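Local atomic coordinates of post-proline cleaving enzyme (PDB entry 4HVT), a protein that probably cleaves peptides on the carboxyl side of proline, acting as a serine-type oligopeptidase of the prolyl oligopeptidase family. Residues Q54-I59 with L698-A703; T65-Q70 with E690-F695; F363-D368 with A397-S402; K373-T378 with P387-L392. All blocks are in the same frame, centred on the assembly; numbering follows the deposited sequence.

Contact 1 of 4, residues Q54-I59 with L698-A703; sequences QEYKQI and LYTFFA
T700 and I59 carry this contact, with A703 filling in beside them. The T700 side chain sits at the point where the two backbones come nearest, and its two branches do different work. CG2, anti to the backbone N of its own residue, reaches across to the backbone of Y56 and rests 3.8 Å from Y56 CA. It also lies at the edge of the Y56 ring, close to the ring plane. The hydroxyl branch, OG1, faces I59 and stands only 3.4 Å from I59 CG2, but its hydrogen bond goes back to I696 O within its own helix. With that bond made, OG1 can lie against the I59 carbons and Y56 CD1 without needing a partner across the contact.

I59 straddles T700 with both branches. Its CG2 also meets Y699 CB at 3.9 Å. The other branch runs out through CG1 to CD1, which lies 4.1 Å from A703 CB. The A703 methyl takes a second neighbour from E55, whose CG comes to 4.1 Å before the chain bends at chi2 (83°). Outside the pair, V503 of helix 498-505 packs on I59 as well, so the isoleucine is held between two helices.

No hydrogen bond joins the segments; this is helix-to-helix apolar packing. It brings an N-terminal helix against the C-terminal helix 688-706, consistent with the way both chain ends complete the alpha/beta-hydrolase domain in prolyl oligopeptidases.

Contact 2 of 4, residues T65-Q70 with E690-F695; sequences TIFYDQ and ESANYF
With CG swung to the backbone-N side, well past a standard staggered position (chi1 -89°), F67 sends its ring out from the last turn of its helix, and a chi2 of 66° turns one ring face to A692. Y68, with CG anti to its carbonyl carbon (chi1 -52°), sends its phenol toward the same alanine. The result is aromatic packing of two helices, 56-67 and 688-706, on the alpha/beta-hydrolase side of the molecule, where the N-terminal part of the chain lies against the C-terminal helix.

F67 is the residue to follow. A692 CA stands over its ring in a CH-pi contact, 4.0 Å from the centroid and displaced toward the rim. Farther out on the ring, CE2 comes within 3.6 Å of A692 N. The ring edge has a different neighbour: S691 OG lies near the ring plane, 3.5 Å from F67 CE2. That hydroxyl is hydrogen-bonded to S684 OG, so it meets the ring with its polar needs already served. At the far end of the ring, F67 CZ touches F695 CD2 at 3.6 Å, one turn further along the helix from S691; the two phenylalanine side chains run at roughly a right angle to each other.

Around this, I499 of helix 498-505 also packs on F67, L688 touches both rings, and D90 of a loop lies against Y68. Nothing across the segments is hydrogen-bonded. The alanine methyl meets both aromatics: A692 CB is 3.8 Å from F67 CD2, and A692 CB is 3.4 Å from Y68 OH.

Contact 3 of 4, residues F363-D368 with A397-S402; sequences FLATYD and AIFGMS
Two successive blades of the beta-propeller meet here, a face of one sheet laid over the first strand of the next. F363-D368 is the second strand of its blade and 398-402 opens the following one. Their axes pass 8.5 Å apart with directions 159° from one another, so side chains, not backbone bonds, fill the gap.

The tightest fit is between F363 and M401. M401 CE stands 3.5 Å from the centroid of the F363 ring, almost straight above it (7° off the normal), making a CH-pi contact. The sulfur comes in obliquely in a Met-aromatic contact, with M401 SD 3.5 Å from F363 CD2. A bend at chi3 (-77°) is what folds the methyl back over the ring after an extended chi2. The ring also takes W426 edge-to-face, outside the pair.

F399, between I398 and M401 along the strand, brings its own CZ loosely to F363 CD2, and F399 CD2 lies 4.1 Å from A365 CB. At the other end I398 CD1 touches the edge of the Y367 ring, 4.1 Å from CE1. Near it the one polar bridge is made by water: Y367 OH is 2.8 Å from a water that accepts a hydrogen bond from F399 N at 2.9 Å. A372 and V374 of strand 371-380 also pack on F399.

The interface is thus almost wholly apolar, carried by dispersion and by the sulfur-aromatic pairing, while one water takes the F399 amide hydrogen and ties it to the Y367 hydroxyl, so these polar groups are bridged without a direct bond between the strands.

Contact 4 of 4, residues K373-T378 with P387-L392; sequences KVVTFT and PVVLKL
T376 and V388 grip each other by a pair of nearly straight backbone hydrogen bonds: T376 N to V388 O at 3.0 Å and V388 N to T376 O at 2.8 Å. Farther along, L390 N gives a bond of 2.9 Å to V374 O. A water accepts from V374 N at 2.9 Å and donates to L390 O at 2.7 Å.

Next to the T376-V388 pair, V375 and V389 form a non-hydrogen-bonded pair. V375 lies alongside P387, pointing the same way, with V375 CB 3.8 Å from P387 CB. On the other face V374 and L390 run side by side, V374 CG1 being 4.0 Å from L390 CD2, and the L392 side chain crosses that of V374 at about a right angle, its CD1 touching V374 CG2. A second water links T376 OG1 to V388 O.

Farther out, the backbone of strand 362-368 holds K373, V375 and F377 on the opposite edge. L392 also packs on F399 of the next blade. Strand 388-390, with V388 and V389 exposed, is the outer edge strand of an antiparallel propeller blade.

Contacts 1 and 2 belong together: both pair helix 56-67 with helix 688-706, about 14 Å apart centre to centre, and both are made without a hydrogen bond across. Contact 1 is buried and mostly aliphatic; contact 2, partly buried, relies on aromatic rings. Contacts 3 and 4 lie in the propeller, their centres about 9 Å apart, and share one blade. Contact 4 is the blade's own outer-edge pairing, backbone-bonded with waters filling in, while contact 3 is buried side-chain packing between blades. Packing of F363 on T376 and backbone bonds between strands 362-368 and 371-380 join the two. Contact 1 stays some 17 Å from contact 3 at nearest atoms.

Contact 1 of 4, residues Q54-I59 with L698-A703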
# COMPACT_ATOMS: atom_id res chain seq x y z
N GLN A 54 30.61 1.50 -13.09
CA GLN A 54 31.56 1.02 -12.10
C GLN A 54 30.86 0.60 -10.82
O GLN A 54 31.31 -0.31 -10.11
CB GLN A 54 32.68 2.07 -11.81
N GLU A 55 29.71 1.24 -10.51
CA GLU A 55 29.06 1.02 -9.22
C GLU A 55 28.24 -0.27 -9.17
O GLU A 55 27.86 -0.70 -8.09
CB GLU A 55 28.17 2.20 -8.86
CG GLU A 55 28.89 3.53 -8.63
CD GLU A 55 29.20 4.33 -9.90
OE1 GLU A 55 28.84 3.94 -11.00
OE2 GLU A 55 29.95 5.33 -9.79
N TYR A 56 27.96 -0.87 -10.33
CA TYR A 56 27.00 -1.98 -10.40
C TYR A 56 27.40 -3.21 -9.54
O TYR A 56 26.57 -3.75 -8.76
CB TYR A 56 26.80 -2.41 -11.85
CG TYR A 56 25.80 -3.49 -12.03
CD1 TYR A 56 24.46 -3.18 -12.17
CD2 TYR A 56 26.17 -4.84 -12.02
CE1 TYR A 56 23.51 -4.16 -12.31
CE2 TYR A 56 25.19 -5.84 -12.16
CZ TYR A 56 23.88 -5.48 -12.30
OH TYR A 56 22.88 -6.41 -12.47
N LYS A 57 28.66 -3.66 -9.68
CA LYS A 57 29.11 -4.84 -8.96
C LYS A 57 28.90 -4.68 -7.49
O LYS A 57 28.44 -5.61 -6.83
CB LYS A 57 30.61 -5.11 -9.22
N GLN A 58 29.25 -3.51 -6.94
CA GLN A 58 29.18 -3.27 -5.49
C GLN A 58 27.71 -3.17 -4.99
O GLN A 58 27.31 -3.82 -4.01
CB GLN A 58 29.92 -1.98 -5.15
CG GLN A 58 30.09 -1.70 -3.66
CD GLN A 58 30.67 -2.86 -2.84
OE1 GLN A 58 31.52 -3.63 -3.30
NE2 GLN A 58 30.23 -2.96 -1.60
N ILE A 59 26.94 -2.34 -5.67
CA ILE A 59 25.46 -2.25 -5.47
C ILE A 59 24.82 -3.65 -5.54
O ILE A 59 24.12 -4.04 -4.63
CB ILE A 59 24.79 -1.31 -6.49
CG1 ILE A 59 25.25 0.16 -6.36
CG2 ILE A 59 23.27 -1.36 -6.37
CD1 ILE A 59 24.82 0.87 -5.09
N LEU A 698 17.96 0.22 -9.89
CA LEU A 698 17.60 1.53 -9.39
C LEU A 698 18.73 2.22 -8.62
O LEU A 698 19.01 3.41 -8.82
CB LEU A 698 16.32 1.43 -8.54
CG LEU A 698 15.74 2.80 -8.16
CD1 LEU A 698 14.25 2.88 -8.28
CD2 LEU A 698 16.23 3.12 -6.76
N TYR A 699 19.34 1.46 -7.72
CA TYR A 699 20.43 2.01 -6.87
C TYR A 699 21.73 2.19 -7.65
O TYR A 699 22.46 3.11 -7.35
CB TYR A 699 20.58 1.27 -5.53
CG TYR A 699 19.56 1.75 -4.56
CD1 TYR A 699 19.71 2.97 -3.91
CD2 TYR A 699 18.46 1.00 -4.27
CE1 TYR A 699 18.75 3.43 -3.04
CE2 TYR A 699 17.50 1.45 -3.41
CZ TYR A 699 17.64 2.66 -2.80
OH TYR A 699 16.68 3.11 -1.92
N THR A 700 21.95 1.40 -8.70
CA THR A 700 23.10 1.61 -9.55
C THR A 700 22.89 2.93 -10.27
O THR A 700 23.81 3.76 -10.31
CB THR A 700 23.33 0.42 -10.51
OG1 THR A 700 23.55 -0.77 -9.74
CG2 THR A 700 24.55 0.70 -11.41
N PHE A 701 21.67 3.15 -10.77
CA PHE A 701 21.33 4.39 -11.49
C PHE A 701 21.65 5.63 -10.61
O PHE A 701 22.26 6.59 -11.05
CB PHE A 701 19.85 4.36 -11.97
CG PHE A 701 19.31 5.70 -12.36
CD1 PHE A 701 19.62 6.27 -13.60
CD2 PHE A 701 18.50 6.40 -11.50
CE1 PHE A 701 19.09 7.50 -13.94
CE2 PHE A 701 18.01 7.64 -11.83
CZ PHE A 701 18.32 8.19 -13.04
N PHE A 702 21.21 5.62 -9.36
CA PHE A 702 21.35 6.79 -8.51
C PHE A 702 22.76 6.94 -8.06
O PHE A 702 23.26 8.06 -7.96
CB PHE A 702 20.40 6.71 -7.31
CG PHE A 702 19.01 7.23 -7.63
CD1 PHE A 702 18.84 8.54 -8.00
CD2 PHE A 702 17.87 6.41 -7.41
CE1 PHE A 702 17.58 9.07 -8.26
CE2 PHE A 702 16.63 6.93 -7.66
CZ PHE A 702 16.49 8.26 -8.10
N ALA A 703 23.41 5.82 -7.76
CA ALA A 703 24.79 5.88 -7.26
C ALA A 703 25.67 6.46 -8.36
O ALA A 703 26.55 7.32 -8.09
CB ALA A 703 25.27 4.52 -6.89

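Contact 2 of 4, residues T65-Q70 with E690-F695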
# COMPACT_ATOMS: atom_id res chain seq x y z
N THR A 65 23.01 -9.24 -0.57
CA THR A 65 23.29 -9.59 0.83
C THR A 65 22.06 -9.33 1.69
O THR A 65 21.81 -10.06 2.64
CB THR A 65 24.47 -8.80 1.40
OG1 THR A 65 25.62 -9.13 0.64
CG2 THR A 65 24.75 -9.14 2.87
N ILE A 66 21.33 -8.27 1.38
CA ILE A 66 20.17 -7.90 2.20
C ILE A 66 18.96 -8.76 1.83
O ILE A 66 18.26 -9.30 2.71
CB ILE A 66 19.81 -6.42 2.06
CG1 ILE A 66 20.89 -5.55 2.72
CG2 ILE A 66 18.46 -6.14 2.68
CD1 ILE A 66 20.94 -4.12 2.22
N PHE A 67 18.68 -8.88 0.55
CA PHE A 67 17.47 -9.54 0.11
C PHE A 67 17.50 -11.03 0.41
O PHE A 67 16.44 -11.62 0.71
CB PHE A 67 17.22 -9.34 -1.40
CG PHE A 67 16.42 -8.12 -1.74
CD1 PHE A 67 16.91 -6.85 -1.53
CD2 PHE A 67 15.21 -8.25 -2.39
CE1 PHE A 67 16.19 -5.73 -1.91
CE2 PHE A 67 14.48 -7.13 -2.75
CZ PHE A 67 14.98 -5.87 -2.51
N TYR A 68 18.69 -11.64 0.36
CA TYR A 68 18.81 -13.09 0.56
C TYR A 68 19.39 -13.41 1.92
O TYR A 68 19.88 -14.51 2.15
CB TYR A 68 19.67 -13.73 -0.55
CG TYR A 68 19.20 -13.35 -1.95
CD1 TYR A 68 17.84 -13.20 -2.25
CD2 TYR A 68 20.12 -13.14 -2.99
CE1 TYR A 68 17.41 -12.84 -3.51
CE2 TYR A 68 19.70 -12.80 -4.28
CZ TYR A 68 18.34 -12.62 -4.53
OH TYR A 68 17.89 -12.30 -5.81
N ASP A 69 19.36 -12.45 2.83
CA ASP A 69 19.92 -12.64 4.17
C ASP A 69 19.05 -13.61 4.98
O ASP A 69 17.86 -13.39 5.20
CB ASP A 69 20.04 -11.27 4.84
CG ASP A 69 20.77 -11.29 6.16
OD1 ASP A 69 21.32 -12.34 6.52
OD2 ASP A 69 20.79 -10.22 6.81
N GLN A 70 19.66 -14.70 5.46
CA GLN A 70 18.95 -15.58 6.37
C GLN A 70 18.66 -14.90 7.73
O GLN A 70 17.88 -15.41 8.52
CB GLN A 70 19.74 -16.89 6.59
CG GLN A 70 19.80 -17.79 5.36
CD GLN A 70 18.44 -18.18 4.85
OE1 GLN A 70 17.66 -18.79 5.58
NE2 GLN A 70 18.12 -17.81 3.61
N GLU A 690 13.24 -10.96 -8.82
CA GLU A 690 12.92 -9.81 -9.65
C GLU A 690 12.96 -8.48 -8.90
O GLU A 690 13.46 -7.48 -9.46
CB GLU A 690 11.53 -9.96 -10.27
CG GLU A 690 11.48 -11.05 -11.31
CD GLU A 690 12.36 -10.71 -12.51
OE1 GLU A 690 12.22 -9.61 -13.06
OE2 GLU A 690 13.22 -11.52 -12.87
N SER A 691 12.48 -8.46 -7.65
CA SER A 691 12.57 -7.25 -6.83
C SER A 691 14.03 -6.89 -6.59
O SER A 691 14.44 -5.75 -6.70
CB SER A 691 11.84 -7.44 -5.52
OG SER A 691 11.81 -6.24 -4.76
N ALA A 692 14.81 -7.90 -6.26
CA ALA A 692 16.24 -7.70 -6.04
C ALA A 692 16.90 -7.05 -7.28
O ALA A 692 17.63 -6.05 -7.15
CB ALA A 692 16.90 -9.01 -5.69
N ASN A 693 16.60 -7.59 -8.45
CA ASN A 693 17.17 -7.04 -9.68
C ASN A 693 16.71 -5.60 -9.94
O ASN A 693 17.48 -4.76 -10.38
CB ASN A 693 16.86 -7.99 -10.83
CG ASN A 693 17.54 -7.57 -12.12
OD1 ASN A 693 18.74 -7.69 -12.29
ND2 ASN A 693 16.76 -7.04 -13.02
N TYR A 694 15.42 -5.33 -9.68
CA TYR A 694 14.87 -3.98 -9.80
C TYR A 694 15.64 -2.96 -8.93
O TYR A 694 16.07 -1.90 -9.41
CB TYR A 694 13.40 -4.04 -9.40
CG TYR A 694 12.67 -2.76 -9.51
CD1 TYR A 694 12.69 -1.83 -8.49
CD2 TYR A 694 11.95 -2.45 -10.68
CE1 TYR A 694 12.01 -0.63 -8.61
CE2 TYR A 694 11.21 -1.29 -10.78
CZ TYR A 694 11.28 -0.37 -9.79
OH TYR A 694 10.59 0.78 -9.86
N PHE A 695 15.87 -3.30 -7.67
CA PHE A 695 16.59 -2.40 -6.77
C PHE A 695 18.10 -2.28 -7.03
O PHE A 695 18.67 -1.23 -6.81
CB PHE A 695 16.30 -2.72 -5.31
CG PHE A 695 14.92 -2.29 -4.92
CD1 PHE A 695 14.57 -0.92 -4.99
CD2 PHE A 695 13.94 -3.21 -4.70
CE1 PHE A 695 13.31 -0.48 -4.68
CE2 PHE A 695 12.67 -2.79 -4.35
CZ PHE A 695 12.35 -1.43 -4.37

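Contact 3 of 4, residues F363-D368 with A397-S402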
# COMPACT_ATOMS: atom_id res chain seq x y z
N PHE A 363 -6.76 -1.24 20.69
CA PHE A 363 -5.61 -0.39 20.51
C PHE A 363 -5.94 0.70 19.49
O PHE A 363 -6.43 0.40 18.39
CB PHE A 363 -4.46 -1.22 19.90
CG PHE A 363 -3.79 -2.14 20.88
CD1 PHE A 363 -4.45 -3.25 21.43
CD2 PHE A 363 -2.47 -1.96 21.19
CE1 PHE A 363 -3.79 -4.12 22.28
CE2 PHE A 363 -1.84 -2.81 22.07
CZ PHE A 363 -2.45 -3.87 22.59
N LEU A 364 -5.71 1.94 19.88
CA LEU A 364 -5.94 3.08 19.06
C LEU A 364 -4.57 3.66 18.78
O LEU A 364 -3.93 4.23 19.67
CB LEU A 364 -6.81 4.11 19.76
CG LEU A 364 -6.89 5.52 19.15
CD1 LEU A 364 -7.39 5.51 17.71
CD2 LEU A 364 -7.58 6.49 20.03
N ALA A 365 -4.17 3.55 17.53
CA ALA A 365 -2.90 4.05 17.06
C ALA A 365 -3.14 5.34 16.29
O ALA A 365 -4.01 5.42 15.40
CB ALA A 365 -2.20 3.02 16.22
N THR A 366 -2.40 6.37 16.63
CA THR A 366 -2.45 7.69 15.98
C THR A 366 -1.04 8.21 15.68
O THR A 366 -0.06 7.56 16.00
CB THR A 366 -3.16 8.74 16.87
OG1 THR A 366 -2.46 8.96 18.13
CG2 THR A 366 -4.59 8.29 17.21
N TYR A 367 -0.95 9.36 15.02
CA TYR A 367 0.28 10.15 14.96
C TYR A 367 0.02 11.54 15.53
O TYR A 367 -1.06 12.11 15.38
CB TYR A 367 0.80 10.32 13.54
CG TYR A 367 1.22 9.04 12.84
CD1 TYR A 367 2.51 8.49 13.05
CD2 TYR A 367 0.36 8.35 12.01
CE1 TYR A 367 2.88 7.34 12.42
CE2 TYR A 367 0.74 7.18 11.39
CZ TYR A 367 2.01 6.69 11.59
OH TYR A 367 2.38 5.50 10.97
N ASP A 368 1.02 12.05 16.20
CA ASP A 368 1.07 13.45 16.62
C ASP A 368 2.34 14.02 15.98
O ASP A 368 3.46 13.62 16.35
CB ASP A 368 1.18 13.50 18.14
CG ASP A 368 1.27 14.91 18.68
OD1 ASP A 368 1.19 15.85 17.87
OD2 ASP A 368 1.38 15.08 19.95
N ALA A 397 9.02 7.33 17.00
CA ALA A 397 8.47 5.98 16.93
C ALA A 397 7.46 5.80 15.78
O ALA A 397 6.70 6.72 15.46
CB ALA A 397 7.80 5.63 18.23
N ILE A 398 7.54 4.64 15.14
CA ILE A 398 6.58 4.16 14.19
C ILE A 398 6.13 2.79 14.68
O ILE A 398 6.98 1.94 14.97
CB ILE A 398 7.26 4.01 12.80
CG1 ILE A 398 7.88 5.34 12.38
CG2 ILE A 398 6.33 3.39 11.77
CD1 ILE A 398 6.89 6.44 12.11
N PHE A 399 4.82 2.62 14.77
CA PHE A 399 4.10 1.52 15.41
C PHE A 399 3.32 0.69 14.43
O PHE A 399 2.63 1.21 13.55
CB PHE A 399 3.17 2.08 16.47
CG PHE A 399 2.38 1.05 17.24
CD1 PHE A 399 2.89 0.51 18.40
CD2 PHE A 399 1.09 0.72 16.85
CE1 PHE A 399 2.13 -0.43 19.15
CE2 PHE A 399 0.32 -0.17 17.58
CZ PHE A 399 0.84 -0.76 18.73
N GLY A 400 3.38 -0.63 14.60
CA GLY A 400 2.54 -1.53 13.87
C GLY A 400 2.18 -2.71 14.71
O GLY A 400 2.83 -2.98 15.77
N MET A 401 1.14 -3.42 14.28
CA MET A 401 0.77 -4.63 15.03
C MET A 401 -0.14 -5.55 14.23
O MET A 401 -0.76 -5.12 13.28
CB MET A 401 0.13 -4.29 16.38
CG MET A 401 -1.29 -3.72 16.30
SD MET A 401 -1.92 -3.24 17.93
CE MET A 401 -2.35 -4.71 18.71
N SER A 402 -0.17 -6.81 14.67
CA SER A 402 -1.13 -7.81 14.16
C SER A 402 -1.88 -8.36 15.37
O SER A 402 -1.28 -8.61 16.41
CB SER A 402 -0.42 -8.96 13.42
OG SER A 402 0.52 -9.67 14.19
O HOH W 1 2.68 3.97 13.34

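Contact 4 of 4, residues K373-T378 with P387-L392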
# COMPACT_ATOMS: atom_id res chain seq x y z
N LYS A 373 1.69 7.31 18.35
CA LYS A 373 1.16 7.33 19.73
C LYS A 373 0.10 6.26 19.80
O LYS A 373 -0.72 6.13 18.87
CB LYS A 373 0.54 8.69 20.03
CG LYS A 373 1.51 9.87 19.86
CD LYS A 373 2.68 9.86 20.87
CE LYS A 373 3.76 10.86 20.49
NZ LYS A 373 4.90 10.96 21.44
N VAL A 374 0.05 5.56 20.92
CA VAL A 374 -0.88 4.47 21.11
C VAL A 374 -1.50 4.48 22.52
O VAL A 374 -0.84 4.72 23.51
CB VAL A 374 -0.14 3.11 20.91
CG1 VAL A 374 -1.08 1.91 21.06
CG2 VAL A 374 0.51 3.04 19.56
N VAL A 375 -2.79 4.18 22.58
CA VAL A 375 -3.51 3.94 23.83
C VAL A 375 -4.33 2.66 23.66
O VAL A 375 -4.59 2.21 22.57
CB VAL A 375 -4.52 5.07 24.21
CG1 VAL A 375 -3.81 6.39 24.44
CG2 VAL A 375 -5.65 5.22 23.20
N THR A 376 -4.64 2.05 24.80
CA THR A 376 -5.53 0.92 24.89
C THR A 376 -6.70 1.24 25.80
O THR A 376 -6.60 1.99 26.75
CB THR A 376 -4.85 -0.41 25.35
OG1 THR A 376 -4.46 -0.33 26.73
CG2 THR A 376 -3.64 -0.74 24.50
N PHE A 377 -7.85 0.59 25.50
CA PHE A 377 -9.05 0.69 26.35
C PHE A 377 -9.92 -0.52 26.11
O PHE A 377 -9.57 -1.39 25.30
CB PHE A 377 -9.88 1.98 26.09
CG PHE A 377 -10.22 2.19 24.68
CD1 PHE A 377 -9.32 2.83 23.81
CD2 PHE A 377 -11.45 1.80 24.20
CE1 PHE A 377 -9.65 3.04 22.48
CE2 PHE A 377 -11.78 1.98 22.89
CZ PHE A 377 -10.88 2.63 22.01
N THR A 378 -10.98 -0.62 26.89
CA THR A 378 -11.94 -1.68 26.77
C THR A 378 -13.35 -1.19 27.06
O THR A 378 -13.60 -0.00 27.11
CB THR A 378 -11.49 -2.88 27.62
OG1 THR A 378 -12.31 -4.02 27.32
CG2 THR A 378 -11.55 -2.56 29.11
N PRO A 387 -8.74 5.47 28.49
CA PRO A 387 -7.58 4.85 27.84
C PRO A 387 -6.29 4.91 28.67
O PRO A 387 -6.15 5.77 29.54
CB PRO A 387 -7.43 5.63 26.57
CG PRO A 387 -8.81 6.18 26.31
CD PRO A 387 -9.37 6.49 27.63
N VAL A 388 -5.45 3.91 28.47
CA VAL A 388 -4.12 3.81 29.13
C VAL A 388 -3.08 4.04 28.02
O VAL A 388 -3.11 3.37 26.97
CB VAL A 388 -3.92 2.43 29.78
CG1 VAL A 388 -2.51 2.33 30.42
CG2 VAL A 388 -4.96 2.15 30.83
N VAL A 389 -2.16 4.97 28.24
CA VAL A 389 -1.10 5.22 27.28
C VAL A 389 -0.16 4.00 27.19
O VAL A 389 0.31 3.50 28.23
CB VAL A 389 -0.26 6.49 27.66
CG1 VAL A 389 0.97 6.56 26.83
CG2 VAL A 389 -1.11 7.74 27.47
N LEU A 390 0.17 3.59 25.97
CA LEU A 390 1.20 2.57 25.77
C LEU A 390 2.48 3.29 25.34
O LEU A 390 2.56 3.78 24.20
CB LEU A 390 0.75 1.57 24.74
CG LEU A 390 1.69 0.38 24.47
CD1 LEU A 390 1.89 -0.46 25.72
CD2 LEU A 390 1.16 -0.45 23.34
N LYS A 391 3.45 3.37 26.25
CA LYS A 391 4.65 4.19 26.03
C LYS A 391 5.51 3.47 24.99
O LYS A 391 5.70 2.25 25.07
CB LYS A 391 5.40 4.36 27.38
N LEU A 392 5.91 4.17 23.95
CA LEU A 392 6.74 3.58 22.90
C LEU A 392 8.23 3.95 23.11
O LEU A 392 8.56 5.09 22.96
CB LEU A 392 6.26 4.11 21.56
CG LEU A 392 4.78 3.78 21.25
CD1 LEU A 392 4.38 4.21 19.86
CD2 LEU A 392 4.43 2.31 21.46
O HOH W 2 2.02 6.15 22.97
O HOH W 3 -1.81 0.72 27.00